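Local structure of 3,4-dihydroxy-2-butanone 4-phosphate synthase (Candida albicans, 1TKS) at residues Asp34-Ala39 with Val150-Leu155; Ala48-Tyr53 with Ala161-Glu166; Leu70-Met75 with Arg111-Pro116; Glu95-Gly100 with Ala107-Ser112. The protein catalyses the conversion of D-ribulose 5-phosphate to formate and 3,4-dihydroxy-2-butanone 4-phosphate in riboflavin biosynthesis. All blocks are in the same frame, centred on the assembly; numbering follows the deposited sequence.

How the contacts relate
Contacts 1 and 2 are built on neighbouring strands of the mixed sheet, 34-38 and 162-166, and their centres lie about 11 Å apart. Their segments alternate along the chain: strand 34-38, helix 44-52, helix 145-155, strand 162-166. Both therefore tie early sequence to late sequence, close to residues that probably bind substrate and metal. Contacts 3 and 4 are nested in the loops that these two close; they share helix 103-114, with centres about 12 Å apart. This helix links the two halves of the set, since Ala114 packs on Ala39 and Ala161 and Thr110 packs on Ala39 and Val163, joining the central sheet to the more peripheral loops.

Contact 1. Residues Asp34-Ala39 with Val150-Leu155; sequences DLIMAA and VQLSTL
With chi1 at -52°, Ile36 sends its CG2 methyl anti to its own backbone N and out toward Leu152, whose extended side chain (chi2 165°) brings CD1 to meet it. The result is helix-on-sheet packing in an alpha+beta fold: strand 34-38, inside the mixed sheet, lies against helix 145-155. The meeting is loose, with Ile36 CG2 4.5 Å from Leu152 CD1, and other apolar groups complete the layer; Leu152 also packs on Leu12 and Tyr15 of helix 8-16 and on Leu198 of helix 195-203. Two residues along the strand, Ser153 OG approaches the backbone of Ala38, 4.2 Å from Ala38 CA. A small alanine suits this place, where the two backbones come closest, their CA atoms 6.0 Å apart. The buried serine hydroxyl is well used, being hydrogen-bonded to Ala161 O and to Tyr15 OH. Near the other end of the strand, Asp34, a probable substrate-binding residue, holds His145 ND1 through OD2, joining strand to helix start. On the solvent side of the helix, Thr154 OG1 donates to Val150 O at 2.9 Å, while Thr154 N reaches the same oxygen from the opposite face of its carbonyl plane.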
loop_
_atom_site.group_PDB
_atom_site.type_symbol
_atom_site.label_atom_id
_atom_site.label_comp_id
_atom_site.label_asym_id
_atom_site.label_seq_id
_atom_site.Cartn_x
_atom_site.Cartn_y
_atom_site.Cartn_z
ATOM N N ASP B 34 -8.745 -11.774 -3.934
ATOM C CA ASP B 34 -7.653 -11.354 -3.067
ATOM C C ASP B 34 -6.737 -12.530 -2.780
ATOM O O ASP B 34 -7.189 -13.673 -2.685
ATOM C CB ASP B 34 -8.177 -10.826 -1.724
ATOM C CG ASP B 34 -8.811 -9.445 -1.826
ATOM O OD1 ASP B 34 -8.665 -8.779 -2.867
ATOM O OD2 ASP B 34 -9.451 -9.026 -0.839
ATOM N N LEU B 35 -5.446 -12.247 -2.654
ATOM C CA LEU B 35 -4.479 -13.283 -2.313
ATOM C C LEU B 35 -4.389 -13.285 -0.791
ATOM O O LEU B 35 -4.294 -12.225 -0.171
ATOM C CB LEU B 35 -3.109 -12.958 -2.906
ATOM C CG LEU B 35 -2.945 -13.312 -4.382
ATOM C CD1 LEU B 35 -1.622 -12.772 -4.887
ATOM C CD2 LEU B 35 -3.013 -14.827 -4.547
ATOM N N ILE B 36 -4.437 -14.471 -0.191
ATOM C CA ILE B 36 -4.348 -14.606 1.264
ATOM C C ILE B 36 -3.461 -15.788 1.646
ATOM O O ILE B 36 -3.526 -16.846 1.020
ATOM C CB ILE B 36 -5.728 -14.878 1.924
ATOM C CG1 ILE B 36 -6.760 -13.844 1.463
ATOM C CG2 ILE B 36 -5.582 -14.854 3.445
ATOM C CD1 ILE B 36 -8.129 -14.010 2.109
ATOM N N MET B 37 -2.627 -15.603 2.664
ATOM C CA MET B 37 -1.781 -16.686 3.159
ATOM C C MET B 37 -1.489 -16.474 4.633
ATOM O O MET B 37 -1.753 -15.403 5.176
ATOM C CB MET B 37 -0.468 -16.803 2.360
ATOM C CG MET B 37 0.600 -15.728 2.609
ATOM S SD MET B 37 2.214 -16.230 1.969
ATOM C CE MET B 37 2.767 -17.369 3.216
ATOM N N ALA B 38 -0.953 -17.506 5.273
ATOM C CA ALA B 38 -0.626 -17.455 6.691
ATOM C C ALA B 38 0.421 -16.383 6.974
ATOM O O ALA B 38 1.475 -16.354 6.347
ATOM C CB ALA B 38 -0.118 -18.814 7.153
ATOM N N ALA B 39 0.126 -15.505 7.928
ATOM C CA ALA B 39 1.046 -14.429 8.276
ATOM C C ALA B 39 2.405 -14.944 8.739
ATOM O O ALA B 39 3.448 -14.398 8.364
ATOM C CB ALA B 39 0.428 -13.539 9.359
ATOM N N VAL B 150 -8.203 -14.855 9.092
ATOM C CA VAL B 150 -8.002 -15.405 10.425
ATOM C C VAL B 150 -8.678 -16.776 10.547
ATOM O O VAL B 150 -8.189 -17.653 11.255
ATOM C CB VAL B 150 -8.536 -14.436 11.508
ATOM C CG1 VAL B 150 -8.341 -15.030 12.903
ATOM C CG2 VAL B 150 -7.806 -13.100 11.398
ATOM N N GLN B 151 -9.789 -16.964 9.841
ATOM C CA GLN B 151 -10.501 -18.240 9.871
ATOM C C GLN B 151 -9.650 -19.331 9.218
ATOM O O GLN B 151 -9.570 -20.450 9.726
ATOM C CB GLN B 151 -11.830 -18.124 9.122
ATOM C CG GLN B 151 -12.776 -19.304 9.331
ATOM C CD GLN B 151 -13.703 -19.097 10.510
ATOM O OE1 GLN B 151 -13.543 -19.707 11.570
ATOM N NE2 GLN B 151 -14.682 -18.223 10.330
ATOM N N LEU B 152 -9.031 -19.005 8.084
ATOM C CA LEU B 152 -8.189 -19.962 7.383
ATOM C C LEU B 152 -7.022 -20.379 8.263
ATOM O O LEU B 152 -6.736 -21.567 8.406
ATOM C CB LEU B 152 -7.674 -19.367 6.068
ATOM C CG LEU B 152 -8.714 -19.334 4.945
ATOM C CD1 LEU B 152 -8.249 -18.419 3.822
ATOM C CD2 LEU B 152 -8.944 -20.749 4.421
ATOM N N SER B 153 -6.351 -19.404 8.865
ATOM C CA SER B 153 -5.223 -19.705 9.731
ATOM C C SER B 153 -5.650 -20.607 10.890
ATOM O O SER B 153 -4.965 -21.575 11.220
ATOM C CB SER B 153 -4.600 -18.407 10.258
ATOM O OG SER B 153 -3.934 -17.725 9.210
ATOM N N THR B 154 -6.787 -20.294 11.503
ATOM C CA THR B 154 -7.293 -21.090 12.616
ATOM C C THR B 154 -7.569 -22.528 12.179
ATOM O O THR B 154 -7.151 -23.483 12.839
ATOM C CB THR B 154 -8.585 -20.475 13.194
ATOM O OG1 THR B 154 -8.305 -19.157 13.682
ATOM C CG2 THR B 154 -9.120 -21.326 14.339
ATOM N N LEU B 155 -8.270 -22.684 11.062
ATOM C CA LEU B 155 -8.590 -24.012 10.555
ATOM C C LEU B 155 -7.330 -24.799 10.223
ATOM O O LEU B 155 -7.308 -26.026 10.344
ATOM C CB LEU B 155 -9.462 -23.898 9.307
ATOM C CG LEU B 155 -10.848 -23.291 9.528
ATOM C CD1 LEU B 155 -11.457 -22.909 8.184
ATOM C CD2 LEU B 155 -11.736 -24.285 10.280
#

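Contact 2. Residues Ala48-Tyr53 with Ala161-Glu166; sequences AFLVRY and AGVICE
Apolar contacts come first, and Leu50 makes them all. Its CG lies anti to the backbone N (chi1 180°), so that the branched end projects from helix 44-52 and straddles two residues of strand 162-166. One branch, Leu50 CD1, rests 3.7 Å from Cys165 CB; the other, Leu50 CD2, meets Val163 CG2 at 3.9 Å, and the leucine and valine side chains run alongside each other with reversed sense. Cys165 offers its methylene here, while Leu50 CG stands 4.0 Å from that same Cys165 CB. A forked leucine suits a place where two side chains must be met at once, and beta-branched Val163 suits an extended strand.

This is a helix laid over a beta sheet. In the strand Val163 and Cys165 face the helix, whereas Ile164 and Glu166 have CB on the other side, Ile164 packing on Ile36 of the neighbouring antiparallel strand 34-38.

Polar groups gather where the helix ends. The backbone oxygens Tyr53 O and Glu166 O, both acceptors, merely pass each other at 4.1 Å. The carboxylate of Glu166 hydrogen-bonds Ser55 through OE2 and lies beside Asp34, a residue that probably binds the substrate. Arg52 forms a salt bridge from NH1 to Asp170.

Ring contacts complete the helix end: the Arg52 methylene CG lies over the centre of the Tyr53 ring, 3.6 Å above its plane, and Phe49 CD1 lies at that ring's edge. Beyond them, Phe184 meets Tyr53 edge-to-face, and His188 meets Phe49 likewise.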
loop_
_atom_site.group_PDB
_atom_site.type_symbol
_atom_site.label_atom_id
_atom_site.label_comp_id
_atom_site.label_asym_id
_atom_site.label_seq_id
_atom_site.Cartn_x
_atom_site.Cartn_y
_atom_site.Cartn_z
ATOM N N ALA B 48 7.195 -10.326 -1.900
ATOM C CA ALA B 48 7.531 -9.658 -3.147
ATOM C C ALA B 48 6.506 -10.071 -4.202
ATOM O O ALA B 48 6.099 -9.262 -5.039
ATOM C CB ALA B 48 8.936 -10.035 -3.599
ATOM N N PHE B 49 6.091 -11.336 -4.155
ATOM C CA PHE B 49 5.107 -11.863 -5.090
ATOM C C PHE B 49 3.769 -11.180 -4.844
ATOM O O PHE B 49 3.117 -10.706 -5.780
ATOM C CB PHE B 49 4.959 -13.375 -4.900
ATOM C CG PHE B 49 3.997 -14.022 -5.858
ATOM C CD1 PHE B 49 4.419 -14.442 -7.117
ATOM C CD2 PHE B 49 2.670 -14.236 -5.489
ATOM C CE1 PHE B 49 3.532 -15.069 -7.996
ATOM C CE2 PHE B 49 1.777 -14.859 -6.358
ATOM C CZ PHE B 49 2.212 -15.282 -7.618
ATOM N N LEU B 50 3.364 -11.121 -3.580
ATOM C CA LEU B 50 2.098 -10.491 -3.220
ATOM C C LEU B 50 2.048 -9.042 -3.704
ATOM O O LEU B 50 1.070 -8.624 -4.315
ATOM C CB LEU B 50 1.897 -10.547 -1.695
ATOM C CG LEU B 50 0.599 -9.925 -1.164
ATOM C CD1 LEU B 50 -0.609 -10.599 -1.820
ATOM C CD2 LEU B 50 0.531 -10.084 0.345
ATOM N N VAL B 51 3.103 -8.281 -3.428
ATOM C CA VAL B 51 3.162 -6.881 -3.845
ATOM C C VAL B 51 3.159 -6.745 -5.369
ATOM O O VAL B 51 2.442 -5.915 -5.923
ATOM C CB VAL B 51 4.417 -6.178 -3.268
ATOM C CG1 VAL B 51 4.579 -4.790 -3.871
ATOM C CG2 VAL B 51 4.285 -6.062 -1.756
ATOM N N ARG B 52 3.948 -7.574 -6.042
ATOM C CA ARG B 52 4.050 -7.527 -7.497
ATOM C C ARG B 52 2.727 -7.630 -8.250
ATOM O O ARG B 52 2.528 -6.946 -9.256
ATOM C CB ARG B 52 4.995 -8.632 -7.982
ATOM C CG ARG B 52 4.932 -8.908 -9.477
ATOM C CD ARG B 52 5.542 -7.796 -10.314
ATOM N NE ARG B 52 5.421 -8.114 -11.734
ATOM C CZ ARG B 52 4.296 -7.987 -12.432
ATOM N NH1 ARG B 52 3.198 -7.534 -11.844
ATOM N NH2 ARG B 52 4.261 -8.338 -13.710
ATOM N N TYR B 53 1.822 -8.468 -7.756
ATOM C CA TYR B 53 0.550 -8.687 -8.433
ATOM C C TYR B 53 -0.674 -8.106 -7.743
ATOM O O TYR B 53 -1.804 -8.418 -8.114
ATOM C CB TYR B 53 0.356 -10.190 -8.651
ATOM C CG TYR B 53 1.421 -10.803 -9.533
ATOM C CD1 TYR B 53 2.396 -11.659 -9.012
ATOM C CD2 TYR B 53 1.471 -10.500 -10.891
ATOM C CE1 TYR B 53 3.396 -12.196 -9.834
ATOM C CE2 TYR B 53 2.458 -11.025 -11.712
ATOM C CZ TYR B 53 3.416 -11.869 -11.183
ATOM O OH TYR B 53 4.391 -12.383 -12.014
ATOM N N ALA B 161 -3.631 -15.319 12.444
ATOM C CA ALA B 161 -3.129 -14.165 11.716
ATOM C C ALA B 161 -2.911 -14.512 10.252
ATOM O O ALA B 161 -2.414 -15.587 9.928
ATOM C CB ALA B 161 -1.815 -13.703 12.337
ATOM N N GLY B 162 -3.293 -13.595 9.371
ATOM C CA GLY B 162 -3.105 -13.817 7.949
ATOM C C GLY B 162 -2.594 -12.548 7.293
ATOM O O GLY B 162 -2.370 -11.542 7.964
ATOM N N VAL B 163 -2.390 -12.592 5.983
ATOM C CA VAL B 163 -1.926 -11.418 5.248
ATOM C C VAL B 163 -2.693 -11.433 3.929
ATOM O O VAL B 163 -2.859 -12.491 3.320
ATOM C CB VAL B 163 -0.385 -11.454 5.028
ATOM C CG1 VAL B 163 0.028 -12.740 4.330
ATOM C CG2 VAL B 163 0.061 -10.240 4.223
ATOM N N ILE B 164 -3.176 -10.271 3.495
ATOM C CA ILE B 164 -3.980 -10.203 2.278
ATOM C C ILE B 164 -3.746 -8.952 1.435
ATOM O O ILE B 164 -3.212 -7.950 1.912
ATOM C CB ILE B 164 -5.504 -10.251 2.620
ATOM C CG1 ILE B 164 -5.948 -8.943 3.289
ATOM C CG2 ILE B 164 -5.797 -11.407 3.574
ATOM C CD1 ILE B 164 -7.464 -8.850 3.524
ATOM N N CYS B 165 -4.154 -9.025 0.170
ATOM C CA CYS B 165 -4.056 -7.888 -0.742
ATOM C C CYS B 165 -4.798 -8.223 -2.028
ATOM O O CYS B 165 -4.840 -9.380 -2.441
ATOM C CB CYS B 165 -2.598 -7.531 -1.034
ATOM S SG CYS B 165 -2.412 -5.763 -1.480
ATOM N N GLU B 166 -5.368 -7.195 -2.653
ATOM C CA GLU B 166 -6.164 -7.330 -3.875
ATOM C C GLU B 166 -5.382 -7.579 -5.159
ATOM O O GLU B 166 -4.453 -6.839 -5.476
ATOM C CB GLU B 166 -7.013 -6.071 -4.094
ATOM C CG GLU B 166 -7.858 -5.619 -2.913
ATOM C CD GLU B 166 -7.093 -4.761 -1.919
ATOM O OE1 GLU B 166 -7.740 -4.183 -1.023
ATOM O OE2 GLU B 166 -5.854 -4.663 -2.027
#

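Contact 3. Residues Leu70-Met75 with Arg111-Pro116; sequences LELPPM and RSLANP
A small buried cluster of three leucines, Leu70, Leu72 and Leu113, joins the loop that follows helix 64-69 to the last turn of helix 103-114. The side-chain contacts are apolar and meet at one methyl: Leu113 CD2 lies 3.6 Å from Leu72 CD1 and 3.8 Å from Leu70 CD1, so it is held by both loop residues. Leu70 CD1 has a further van der Waals neighbour in Leu113 O, at 3.8 Å. In each pairing the side chains cross obliquely. Leu113 starts out past the loop rather than straight at it; with CG beside the backbone N (chi1 -70°), CD1 is the branch that continues the extended chain, while CD2, turned off to the side, meets the two partners. Leucine suits all three places, having a branched tip on a flexible stem that can fill space at some distance from its backbone; the CA atoms of Leu70 and Leu113 are 8.0 Å apart.

The two leucines of the loop are brought to one side by the backbone between them. Glu71 takes a positive phi of 61° in a Schellman motif that ends helix 64-69, and its side chain lies at the exposed surface beside Pro120 while Leu70 and Leu72 turn inward. On the other side, helix 103-114 is running out: Asn115 N still bonds to Arg111 O at 3.0 Å, and Ala114 O is taken by Arg66 NH2.

Around the cluster, Phe123 of strand 123-124 packs on Leu70 and Leu113, Leu62 of strand 59-63 on Leu72 and Leu113, and Pro131 and Ile129 of strand 129-134 on Leu72 and Leu113 respectively.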
loop_
_atom_site.group_PDB
_atom_site.type_symbol
_atom_site.label_atom_id
_atom_site.label_comp_id
_atom_site.label_asym_id
_atom_site.label_seq_id
_atom_site.Cartn_x
_atom_site.Cartn_y
_atom_site.Cartn_z
ATOM N N LEU B 70 -1.058 -6.886 21.437
ATOM C CA LEU B 70 0.057 -6.169 20.830
ATOM C C LEU B 70 -0.110 -4.655 20.906
ATOM O O LEU B 70 0.746 -3.910 20.432
ATOM C CB LEU B 70 0.216 -6.593 19.368
ATOM C CG LEU B 70 0.620 -8.052 19.129
ATOM C CD1 LEU B 70 0.624 -8.346 17.637
ATOM C CD2 LEU B 70 1.995 -8.305 19.733
ATOM N N GLU B 71 -1.207 -4.210 21.512
ATOM C CA GLU B 71 -1.507 -2.790 21.650
ATOM C C GLU B 71 -1.637 -2.101 20.298
ATOM O O GLU B 71 -1.014 -1.069 20.044
ATOM C CB GLU B 71 -0.438 -2.089 22.495
ATOM C CG GLU B 71 -0.375 -2.584 23.931
ATOM C CD GLU B 71 0.601 -1.795 24.786
ATOM O OE1 GLU B 71 0.748 -2.132 25.978
ATOM O OE2 GLU B 71 1.218 -0.842 24.264
ATOM N N LEU B 72 -2.449 -2.694 19.431
ATOM C CA LEU B 72 -2.706 -2.154 18.103
ATOM C C LEU B 72 -4.179 -1.754 18.056
ATOM O O LEU B 72 -5.021 -2.481 17.527
ATOM C CB LEU B 72 -2.407 -3.213 17.034
ATOM C CG LEU B 72 -0.938 -3.621 16.874
ATOM C CD1 LEU B 72 -0.827 -4.786 15.893
ATOM C CD2 LEU B 72 -0.126 -2.428 16.384
ATOM N N PRO B 73 -4.512 -0.586 18.630
ATOM C CA PRO B 73 -5.895 -0.109 18.647
ATOM C C PRO B 73 -6.379 0.388 17.292
ATOM O O PRO B 73 -5.578 0.673 16.399
ATOM C CB PRO B 73 -5.858 1.003 19.691
ATOM C CG PRO B 73 -4.500 1.588 19.486
ATOM C CD PRO B 73 -3.626 0.351 19.344
ATOM N N PRO B 74 -7.706 0.485 17.118
ATOM C CA PRO B 74 -8.288 0.958 15.862
ATOM C C PRO B 74 -7.680 2.306 15.501
ATOM O O PRO B 74 -7.391 3.123 16.376
ATOM C CB PRO B 74 -9.774 1.058 16.193
ATOM C CG PRO B 74 -9.964 -0.072 17.156
ATOM C CD PRO B 74 -8.763 0.081 18.063
ATOM N N MET B 75 -7.477 2.532 14.211
ATOM C CA MET B 75 -6.890 3.778 13.753
ATOM C C MET B 75 -7.747 4.955 14.200
ATOM O O MET B 75 -7.229 6.017 14.546
ATOM C CB MET B 75 -6.775 3.762 12.234
ATOM C CG MET B 75 -5.901 4.846 11.672
ATOM S SD MET B 75 -5.811 4.663 9.897
ATOM C CE MET B 75 -4.540 3.400 9.736
ATOM N N ARG B 111 5.212 -11.647 9.902
ATOM C CA ARG B 111 5.476 -12.865 10.662
ATOM C C ARG B 111 5.511 -12.534 12.155
ATOM O O ARG B 111 5.048 -13.319 12.989
ATOM C CB ARG B 111 6.810 -13.495 10.239
ATOM C CG ARG B 111 6.866 -13.982 8.787
ATOM C CD ARG B 111 8.062 -14.906 8.552
ATOM N NE ARG B 111 9.334 -14.268 8.893
ATOM C CZ ARG B 111 10.005 -13.445 8.091
ATOM N NH1 ARG B 111 9.536 -13.152 6.882
ATOM N NH2 ARG B 111 11.142 -12.901 8.505
ATOM N N SER B 112 6.052 -11.366 12.481
ATOM C CA SER B 112 6.152 -10.934 13.869
ATOM C C SER B 112 4.782 -10.691 14.491
ATOM O O SER B 112 4.581 -10.939 15.682
ATOM C CB SER B 112 7.015 -9.674 13.960
ATOM O OG SER B 112 8.334 -9.942 13.507
ATOM N N LEU B 113 3.830 -10.210 13.701
ATOM C CA LEU B 113 2.501 -9.986 14.253
ATOM C C LEU B 113 1.859 -11.325 14.594
ATOM O O LEU B 113 1.029 -11.413 15.497
ATOM C CB LEU B 113 1.629 -9.205 13.263
ATOM C CG LEU B 113 2.042 -7.738 13.081
ATOM C CD1 LEU B 113 1.445 -7.179 11.801
ATOM C CD2 LEU B 113 1.598 -6.924 14.292
ATOM N N ALA B 114 2.250 -12.378 13.882
ATOM C CA ALA B 114 1.685 -13.695 14.153
ATOM C C ALA B 114 2.401 -14.407 15.306
ATOM O O ALA B 114 1.791 -15.197 16.023
ATOM C CB ALA B 114 1.737 -14.558 12.896
ATOM N N ASN B 115 3.687 -14.114 15.487
ATOM C CA ASN B 115 4.492 -14.749 16.536
ATOM C C ASN B 115 3.958 -14.505 17.947
ATOM O O ASN B 115 3.885 -13.367 18.404
ATOM C CB ASN B 115 5.942 -14.259 16.452
ATOM C CG ASN B 115 6.907 -15.170 17.187
ATOM O OD1 ASN B 115 6.647 -15.593 18.314
ATOM N ND2 ASN B 115 8.035 -15.470 16.553
ATOM N N PRO B 116 3.591 -15.582 18.662
ATOM C CA PRO B 116 3.059 -15.497 20.027
ATOM C C PRO B 116 4.002 -14.837 21.026
ATOM O O PRO B 116 3.563 -14.322 22.052
ATOM C CB PRO B 116 2.795 -16.958 20.395
ATOM C CG PRO B 116 2.576 -17.618 19.087
ATOM C CD PRO B 116 3.618 -16.981 18.203
#

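Contact 4. Residues Glu95-Gly100 with Ala107-Ser112; sequences EGTTTG and ALTTRS
Gly96 has a phi of 109°, and its backbone bends close over Leu108, a conformation that suits glycine because a beta carbon would crowd both Leu108 CD2 and the carbonyl O of Glu95. Leu108 uses that room. Its CG lies anti to the backbone N, at chi1 174°, and the side chain reaches from the helix into the curve of the loop, where its CD2 methyl lies 3.7 Å from Glu95 O and 3.7 Å from Gly96 O. Thr97 CG2 comes in obliquely, 3.9 Å from Leu108 CD2, while Thr97 OG1 turns off to hydrogen-bond Phe93 O. Threonine thus gives a methyl to the leucine and a hydroxyl to the backbone.

Further along, a water joins loop and helix, standing 2.8 Å from Gly100 O and 2.7 Å from Thr109 OG1; the latter also bonds to Phe93 N. In the helix, Ser112 OG gives a hydrogen bond to Leu108 O at 2.7 Å, from above the carbonyl plane, and Leu108 CA lies 3.5 Å above the guanidinium plane of Arg111, toward the rim of the group.

Away from the probable substrate site, this is a strand-to-helix connection, running from strand 91-93 to helix 103-114 and folded back on the helix it leads into, its bend held by Asp105 OD2, which accepts from Thr98 N and Gly100 N.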
loop_
_atom_site.group_PDB
_atom_site.type_symbol
_atom_site.label_atom_id
_atom_site.label_comp_id
_atom_site.label_asym_id
_atom_site.label_seq_id
_atom_site.Cartn_x
_atom_site.Cartn_y
_atom_site.Cartn_z
ATOM N N GLU B 95 13.253 -4.468 15.355
ATOM C CA GLU B 95 14.500 -5.177 15.093
ATOM C C GLU B 95 14.520 -6.000 13.812
ATOM O O GLU B 95 13.749 -6.946 13.641
ATOM C CB GLU B 95 14.859 -6.054 16.296
ATOM C CG GLU B 95 16.134 -6.868 16.138
ATOM C CD GLU B 95 16.534 -7.571 17.422
ATOM O OE1 GLU B 95 17.155 -6.922 18.288
ATOM O OE2 GLU B 95 16.213 -8.767 17.571
ATOM N N GLY B 96 15.418 -5.630 12.908
ATOM C CA GLY B 96 15.525 -6.351 11.658
ATOM C C GLY B 96 15.033 -5.560 10.464
ATOM O O GLY B 96 15.216 -5.994 9.330
ATOM N N THR B 97 14.401 -4.414 10.698
ATOM C CA THR B 97 13.929 -3.597 9.580
ATOM C C THR B 97 14.633 -2.257 9.520
ATOM O O THR B 97 15.221 -1.798 10.502
ATOM C CB THR B 97 12.406 -3.305 9.640
ATOM O OG1 THR B 97 12.106 -2.522 10.804
ATOM C CG2 THR B 97 11.613 -4.596 9.658
ATOM N N THR B 98 14.565 -1.639 8.347
ATOM C CA THR B 98 15.160 -0.333 8.115
ATOM C C THR B 98 14.094 0.609 7.557
ATOM O O THR B 98 13.512 1.397 8.305
ATOM C CB THR B 98 16.350 -0.419 7.130
ATOM O OG1 THR B 98 15.957 -1.143 5.957
ATOM C CG2 THR B 98 17.531 -1.123 7.785
ATOM N N THR B 99 13.821 0.515 6.258
ATOM C CA THR B 99 12.817 1.377 5.633
ATOM C C THR B 99 11.392 0.930 5.957
ATOM O O THR B 99 10.448 1.713 5.841
ATOM C CB THR B 99 12.962 1.415 4.090
ATOM O OG1 THR B 99 12.691 0.118 3.548
ATOM C CG2 THR B 99 14.364 1.847 3.690
ATOM N N GLY B 100 11.246 -0.333 6.345
ATOM C CA GLY B 100 9.941 -0.872 6.693
ATOM C C GLY B 100 9.070 -1.297 5.523
ATOM O O GLY B 100 8.281 -2.233 5.638
ATOM N N ALA B 107 7.524 -8.478 5.238
ATOM C CA ALA B 107 7.341 -9.894 5.528
ATOM C C ALA B 107 7.712 -10.166 6.986
ATOM O O ALA B 107 7.012 -10.901 7.683
ATOM C CB ALA B 107 8.204 -10.739 4.596
ATOM N N LEU B 108 8.812 -9.569 7.442
ATOM C CA LEU B 108 9.266 -9.748 8.820
ATOM C C LEU B 108 8.229 -9.212 9.796
ATOM O O LEU B 108 7.927 -9.848 10.803
ATOM C CB LEU B 108 10.611 -9.037 9.044
ATOM C CG LEU B 108 11.208 -8.980 10.458
ATOM C CD1 LEU B 108 11.322 -10.386 11.042
ATOM C CD2 LEU B 108 12.588 -8.318 10.410
ATOM N N THR B 109 7.679 -8.042 9.497
ATOM C CA THR B 109 6.673 -7.456 10.368
ATOM C C THR B 109 5.437 -8.350 10.420
ATOM O O THR B 109 4.864 -8.572 11.488
ATOM C CB THR B 109 6.276 -6.052 9.883
ATOM O OG1 THR B 109 7.400 -5.174 10.016
ATOM C CG2 THR B 109 5.111 -5.506 10.697
ATOM N N THR B 110 5.032 -8.869 9.265
ATOM C CA THR B 110 3.864 -9.734 9.198
ATOM C C THR B 110 4.054 -11.006 10.029
ATOM O O THR B 110 3.162 -11.396 10.786
ATOM C CB THR B 110 3.539 -10.096 7.735
ATOM O OG1 THR B 110 3.252 -8.892 7.012
ATOM C CG2 THR B 110 2.334 -11.017 7.663
ATOM N N ARG B 111 5.212 -11.647 9.902
ATOM C CA ARG B 111 5.476 -12.865 10.662
ATOM C C ARG B 111 5.511 -12.534 12.155
ATOM O O ARG B 111 5.048 -13.319 12.989
ATOM C CB ARG B 111 6.810 -13.495 10.239
ATOM C CG ARG B 111 6.866 -13.982 8.787
ATOM C CD ARG B 111 8.062 -14.906 8.552
ATOM N NE ARG B 111 9.334 -14.268 8.893
ATOM C CZ ARG B 111 10.005 -13.445 8.091
ATOM N NH1 ARG B 111 9.536 -13.152 6.882
ATOM N NH2 ARG B 111 11.142 -12.901 8.505
ATOM N N SER B 112 6.052 -11.366 12.481
ATOM C CA SER B 112 6.152 -10.934 13.869
ATOM C C SER B 112 4.782 -10.691 14.491
ATOM O O SER B 112 4.581 -10.939 15.682
ATOM C CB SER B 112 7.015 -9.674 13.960
ATOM O OG SER B 112 8.334 -9.942 13.507
HETATM O O HOH W 1 7.354 -3.533 7.883
#